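Local coordinates for protein 2-Keto-3-deoxy-(6-phospho-)gluconate aldolase (Thermoproteus tenax, PDB 2R91) that belongs to the dihydrodipicolinate synthetase family of aldolase-type TIM-barrel proteins and packs as an assembly of four chains, at residues 23-28 / 250-254; 7-11 / 243-247. All blocks are in the same frame, centred on the assembly; numbering follows the deposited sequence.

Contact 1. Residues 23-28 / 250-254; sequences NHVKNI and FQGYE
The phenol of Tyr253 meets three polar side chains of residues 23-28. Its OH lies at the edge of the His24 imidazole, near the ring plane, and is hydrogen-bonded to ND1 of His24 at 2.7 Å. The two rings meet rim to rim, with their planes 67° apart. The same Tyr253 OH accepts a bond from Asn27 ND2 at 3.0 Å. This bond is bent, and the oxygen is tilted from the amide plane. A straighter bond runs from Asn27 ND2 to Gln251 OE1 (2.9 Å, 167° at the hydrogen). Gln251 OE1 lies in the Asn27 amide plane, but ND2 sits above the carbonyl plane of Gln251. One amide nitrogen thus serves two acceptors, which fixes how the Asn27 amide is turned. Asn23 comes from another direction. Its ND2 stands 3.3 Å above one face of the Tyr253 ring, toward the rim, with amide and ring nearly perpendicular.

The three helix residues sit on one flank of helix 18-30, which follows the first strand of the TIM barrel. In Asn27 CG is anti to the backbone N (chi1 177°), which carries the amide out to Tyr253 and Gln251. Helix 239-251 stops at Gln251. Gly252, the next residue, has positive phi and turns the chain, and Tyr253 then faces back to helix 18-30. A water joins Asn23 ND2 to the carbonyl O of Glu254. Gln251 is held further by Tyr200 O and Glu203 at its NE2 and by Lys31 at its OE1. His24 NE2 bonds Asn199 OD1.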
loop_
_atom_site.group_PDB
_atom_site.type_symbol
_atom_site.label_atom_id
_atom_site.label_comp_id
_atom_site.label_asym_id
_atom_site.label_seq_id
_atom_site.Cartn_x
_atom_site.Cartn_y
_atom_site.Cartn_z
ATOM N N ASN A 23 -24.825 30.837 9.800
ATOM C CA ASN A 23 -25.573 31.033 8.575
ATOM C C ASN A 23 -25.489 29.753 7.741
ATOM O O ASN A 23 -26.506 29.249 7.260
ATOM C CB ASN A 23 -24.997 32.210 7.775
ATOM C CG ASN A 23 -25.659 32.379 6.404
ATOM O OD1 ASN A 23 -26.802 32.823 6.310
ATOM N ND2 ASN A 23 -24.929 32.038 5.332
ATOM N N HIS A 24 -24.269 29.236 7.602
ATOM C CA HIS A 24 -24.023 28.003 6.799
ATOM C C HIS A 24 -24.782 26.817 7.387
ATOM O O HIS A 24 -25.514 26.139 6.699
ATOM C CB HIS A 24 -22.515 27.705 6.753
ATOM C CG HIS A 24 -22.168 26.435 6.012
ATOM N ND1 HIS A 24 -22.529 26.224 4.697
ATOM C CD2 HIS A 24 -21.483 25.329 6.398
ATOM C CE1 HIS A 24 -22.088 25.031 4.308
ATOM N NE2 HIS A 24 -21.450 24.470 5.319
ATOM N N VAL A 25 -24.650 26.573 8.687
ATOM C CA VAL A 25 -25.376 25.462 9.298
ATOM C C VAL A 25 -26.903 25.562 9.121
ATOM O O VAL A 25 -27.589 24.574 8.822
ATOM C CB VAL A 25 -25.027 25.310 10.780
ATOM C CG1 VAL A 25 -26.053 24.410 11.465
ATOM C CG2 VAL A 25 -23.588 24.749 10.957
ATOM N N LYS A 26 -27.442 26.761 9.303
ATOM C CA LYS A 26 -28.880 26.937 9.202
ATOM C C LYS A 26 -29.361 26.744 7.756
ATOM O O LYS A 26 -30.435 26.191 7.524
ATOM C CB LYS A 26 -29.277 28.309 9.757
ATOM C CG LYS A 26 -29.092 28.381 11.301
ATOM C CD LYS A 26 -29.090 29.852 11.796
ATOM C CE LYS A 26 -28.583 29.972 13.244
ATOM N NZ LYS A 26 -28.311 31.415 13.588
ATOM N N ASN A 27 -28.563 27.195 6.792
ATOM C CA ASN A 27 -28.877 26.907 5.385
ATOM C C ASN A 27 -28.903 25.404 5.086
ATOM O O ASN A 27 -29.897 24.853 4.590
ATOM C CB ASN A 27 -27.887 27.592 4.441
ATOM C CG ASN A 27 -28.158 27.250 2.978
ATOM O OD1 ASN A 27 -29.236 27.545 2.468
ATOM N ND2 ASN A 27 -27.203 26.591 2.312
ATOM N N ILE A 28 -27.821 24.704 5.403
ATOM C CA ILE A 28 -27.788 23.301 4.975
ATOM C C ILE A 28 -28.804 22.440 5.722
ATOM O O ILE A 28 -29.351 21.492 5.172
ATOM C CB ILE A 28 -26.341 22.717 4.993
ATOM C CG1 ILE A 28 -25.858 22.467 6.438
ATOM C CG2 ILE A 28 -25.397 23.663 4.224
ATOM C CD1 ILE A 28 -24.337 22.056 6.539
ATOM N N PHE A 250 -22.287 26.987 -5.059
ATOM C CA PHE A 250 -23.589 26.368 -5.147
ATOM C C PHE A 250 -24.642 26.949 -4.194
ATOM O O PHE A 250 -25.854 26.817 -4.450
ATOM C CB PHE A 250 -23.472 24.870 -4.913
ATOM C CG PHE A 250 -22.804 24.122 -6.051
ATOM C CD1 PHE A 250 -23.480 23.899 -7.252
ATOM C CD2 PHE A 250 -21.530 23.626 -5.910
ATOM C CE1 PHE A 250 -22.866 23.192 -8.304
ATOM C CE2 PHE A 250 -20.915 22.921 -6.958
ATOM C CZ PHE A 250 -21.575 22.722 -8.144
ATOM N N GLN A 251 -24.188 27.529 -3.079
ATOM C CA GLN A 251 -25.124 28.042 -2.051
ATOM C C GLN A 251 -25.198 29.573 -2.026
ATOM O O GLN A 251 -26.129 30.134 -1.473
ATOM C CB GLN A 251 -24.768 27.503 -0.644
ATOM C CG GLN A 251 -24.835 25.988 -0.520
ATOM C CD GLN A 251 -26.198 25.454 -0.922
ATOM O OE1 GLN A 251 -27.238 25.984 -0.485
ATOM N NE2 GLN A 251 -26.213 24.404 -1.774
ATOM N N GLY A 252 -24.213 30.244 -2.600
ATOM C CA GLY A 252 -24.326 31.678 -2.843
ATOM C C GLY A 252 -24.112 32.599 -1.647
ATOM O O GLY A 252 -24.627 33.728 -1.627
ATOM N N TYR A 253 -23.357 32.145 -0.655
ATOM C CA TYR A 253 -22.971 33.020 0.460
ATOM C C TYR A 253 -21.512 32.771 0.812
ATOM O O TYR A 253 -20.921 31.756 0.397
ATOM C CB TYR A 253 -23.880 32.827 1.697
ATOM C CG TYR A 253 -24.026 31.393 2.155
ATOM C CD1 TYR A 253 -22.965 30.706 2.743
ATOM C CD2 TYR A 253 -25.231 30.725 1.992
ATOM C CE1 TYR A 253 -23.107 29.344 3.147
ATOM C CE2 TYR A 253 -25.396 29.411 2.404
ATOM C CZ TYR A 253 -24.316 28.730 2.972
ATOM O OH TYR A 253 -24.528 27.439 3.348
ATOM N N GLU A 254 -20.943 33.679 1.597
ATOM C CA GLU A 254 -19.545 33.574 1.998
ATOM C C GLU A 254 -19.372 32.416 2.961
ATOM O O GLU A 254 -20.127 32.270 3.916
ATOM C CB GLU A 254 -19.054 34.868 2.650
ATOM C CG GLU A 254 -18.744 36.002 1.670
ATOM C CD GLU A 254 -18.072 37.206 2.363
ATOM O OE1 GLU A 254 -17.957 37.190 3.620
ATOM O OE2 GLU A 254 -17.654 38.169 1.656
HETATM O O HOH W 1 -22.124 31.732 5.833
#

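Contact 2. Residues 7-11 / 243-247; sequences VITTF and VYELV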
loop_
_atom_site.group_PDB
_atom_site.type_symbol
_atom_site.label_atom_id
_atom_site.label_comp_id
_atom_site.label_asym_id
_atom_site.label_seq_id
_atom_site.Cartn_x
_atom_site.Cartn_y
_atom_site.Cartn_z
ATOM N N VAL A 7 -19.366 19.294 8.831
ATOM C CA VAL A 7 -19.413 20.700 8.493
ATOM C C VAL A 7 -18.035 21.337 8.462
ATOM O O VAL A 7 -17.152 20.979 9.260
ATOM C CB VAL A 7 -20.386 21.437 9.455
ATOM C CG1 VAL A 7 -19.787 21.500 10.891
ATOM C CG2 VAL A 7 -20.759 22.815 8.903
ATOM N N ILE A 8 -17.840 22.263 7.517
ATOM C CA ILE A 8 -16.610 23.036 7.474
ATOM C C ILE A 8 -16.501 23.956 8.701
ATOM O O ILE A 8 -17.500 24.439 9.216
ATOM C CB ILE A 8 -16.499 23.908 6.186
ATOM C CG1 ILE A 8 -17.776 24.734 5.984
ATOM C CG2 ILE A 8 -16.200 23.010 4.936
ATOM C CD1 ILE A 8 -17.706 25.777 4.859
ATOM N N THR A 9 -15.267 24.230 9.107
ATOM C CA THR A 9 -14.976 25.181 10.144
ATOM C C THR A 9 -14.606 26.508 9.447
ATOM O O THR A 9 -13.620 26.587 8.726
ATOM C CB THR A 9 -13.821 24.655 11.000
ATOM O OG1 THR A 9 -14.195 23.407 11.606
ATOM C CG2 THR A 9 -13.436 25.675 12.065
ATOM N N THR A 10 -15.416 27.540 9.667
ATOM C CA THR A 10 -15.349 28.775 8.884
ATOM C C THR A 10 -14.437 29.814 9.559
ATOM O O THR A 10 -14.906 30.532 10.455
ATOM C CB THR A 10 -16.753 29.394 8.708
ATOM O OG1 THR A 10 -17.361 29.537 10.000
ATOM C CG2 THR A 10 -17.713 28.498 7.852
ATOM N N PHE A 11 -13.165 29.904 9.141
ATOM C CA PHE A 11 -12.251 30.947 9.613
ATOM C C PHE A 11 -12.462 32.250 8.814
ATOM O O PHE A 11 -12.817 32.227 7.619
ATOM C CB PHE A 11 -10.772 30.536 9.462
ATOM C CG PHE A 11 -10.340 29.444 10.386
ATOM C CD1 PHE A 11 -9.764 29.749 11.626
ATOM C CD2 PHE A 11 -10.490 28.116 10.032
ATOM C CE1 PHE A 11 -9.372 28.728 12.492
ATOM C CE2 PHE A 11 -10.067 27.090 10.878
ATOM C CZ PHE A 11 -9.522 27.407 12.125
ATOM N N VAL A 243 -13.705 22.754 -0.829
ATOM C CA VAL A 243 -15.045 22.566 -0.263
ATOM C C VAL A 243 -15.686 23.933 0.036
ATOM O O VAL A 243 -16.885 24.144 -0.223
ATOM C CB VAL A 243 -15.002 21.659 1.028
ATOM C CG1 VAL A 243 -16.353 21.684 1.791
ATOM C CG2 VAL A 243 -14.628 20.228 0.706
ATOM N N TYR A 244 -14.877 24.863 0.554
ATOM C CA TYR A 244 -15.355 26.204 0.925
ATOM C C TYR A 244 -15.811 26.981 -0.300
ATOM O O TYR A 244 -16.870 27.639 -0.282
ATOM C CB TYR A 244 -14.210 27.007 1.551
ATOM C CG TYR A 244 -13.765 26.553 2.913
ATOM C CD1 TYR A 244 -14.184 27.248 4.079
ATOM C CD2 TYR A 244 -12.888 25.456 3.057
ATOM C CE1 TYR A 244 -13.748 26.825 5.353
ATOM C CE2 TYR A 244 -12.458 25.025 4.320
ATOM C CZ TYR A 244 -12.883 25.748 5.469
ATOM O OH TYR A 244 -12.437 25.332 6.726
ATOM N N GLU A 245 -15.019 26.906 -1.377
ATOM C CA GLU A 245 -15.410 27.592 -2.614
ATOM C C GLU A 245 -16.647 26.948 -3.247
ATOM O O GLU A 245 -17.511 27.660 -3.790
ATOM C CB GLU A 245 -14.223 27.697 -3.602
ATOM C CG GLU A 245 -14.534 28.415 -4.930
ATOM C CD GLU A 245 -14.872 29.897 -4.730
ATOM O OE1 GLU A 245 -14.554 30.442 -3.663
ATOM O OE2 GLU A 245 -15.472 30.502 -5.636
ATOM N N LEU A 246 -16.749 25.613 -3.172
ATOM C CA LEU A 246 -17.953 24.917 -3.636
ATOM C C LEU A 246 -19.220 25.390 -2.891
ATOM O O LEU A 246 -20.290 25.552 -3.492
ATOM C CB LEU A 246 -17.797 23.394 -3.541
ATOM C CG LEU A 246 -16.724 22.781 -4.464
ATOM C CD1 LEU A 246 -16.587 21.295 -4.195
ATOM C CD2 LEU A 246 -17.065 23.036 -5.970
ATOM N N VAL A 247 -19.117 25.587 -1.576
ATOM C CA VAL A 247 -20.241 26.203 -0.846
ATOM C C VAL A 247 -20.607 27.569 -1.439
ATOM O O VAL A 247 -21.786 27.847 -1.691
ATOM C CB VAL A 247 -19.937 26.366 0.673
ATOM C CG1 VAL A 247 -21.125 27.085 1.424
ATOM C CG2 VAL A 247 -19.644 25.004 1.294
HETATM O O HOH W 2 -13.050 23.020 7.733
#
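Ile8 is the bump of this contact, and Val243, Tyr244 and Val247 line the hollow that receives it. The aliphatic chain of Ile8 lies flat over one face of the Tyr244 ring. Its CG2 sits 4.2 Å above the ring plane, over the centre, and its CD1 comes to 3.9 Å from Tyr244 CD1. The two side chains run past each other in opposite directions. With chi1 at 51°, CG1 of Ile8 stands between its own backbone N and carbonyl carbon, and the CG1 and CG2 branches part at CB. The CG2 branch presses on CG1 of Val243 at 3.4 Å, a tight fit for two methyls. The CD1 end turns the other way, to CG2 of Val247 at 4.1 Å. Ile8 therefore wedges between residues one turn apart on the helix, with the Tyr244 ring as one wall.

The far end of that ring is polar. Tyr244 OH donates to the carbonyl O of Thr9 at 2.6 Å, and this oxygen lies at the ring edge, in its plane. The hydroxyl sits 28° off the carbonyl plane of Thr9. A water also donates to Tyr244 OH and accepts from Thr9 N. The phenol therefore holds both backbone polar atoms of Thr9, one directly and one through water. The CB of Thr9 points away from the helix, and its OG1 is hydrogen-bonded to Gly43 O.

All the touching residues are buried. Residues 7-11 run from barrel strand 2-6 to the small hairpin of strands 11-12 and 15-16. Helix 239-251 lies on one side of them. Helix 18-30 packs on Val7 and Ile8 through His24, while helix 267-276 lies against Glu245 and Leu246.

Overall arrangement
From the N terminus, the chain leaves strand 2-6 and enters residues 7-11 of contact 2. It then forms the hairpin and helix 18-30, which carries residues 23-28 of contact 1. The other seven barrel strands follow before helix 239-251. Residues 243-247 close the loop of contact 2, and residues 250-254 then close that of contact 1. The two loops cross. Both span nearly the whole barrel and tie helix 239-251 and the turn after it to the first strand-to-helix unit. The contact centres lie about 9 Å apart. They touch where His24 of contact 1 packs on Val7, Ile8 and Val247, and where Tyr253 packs on Val247.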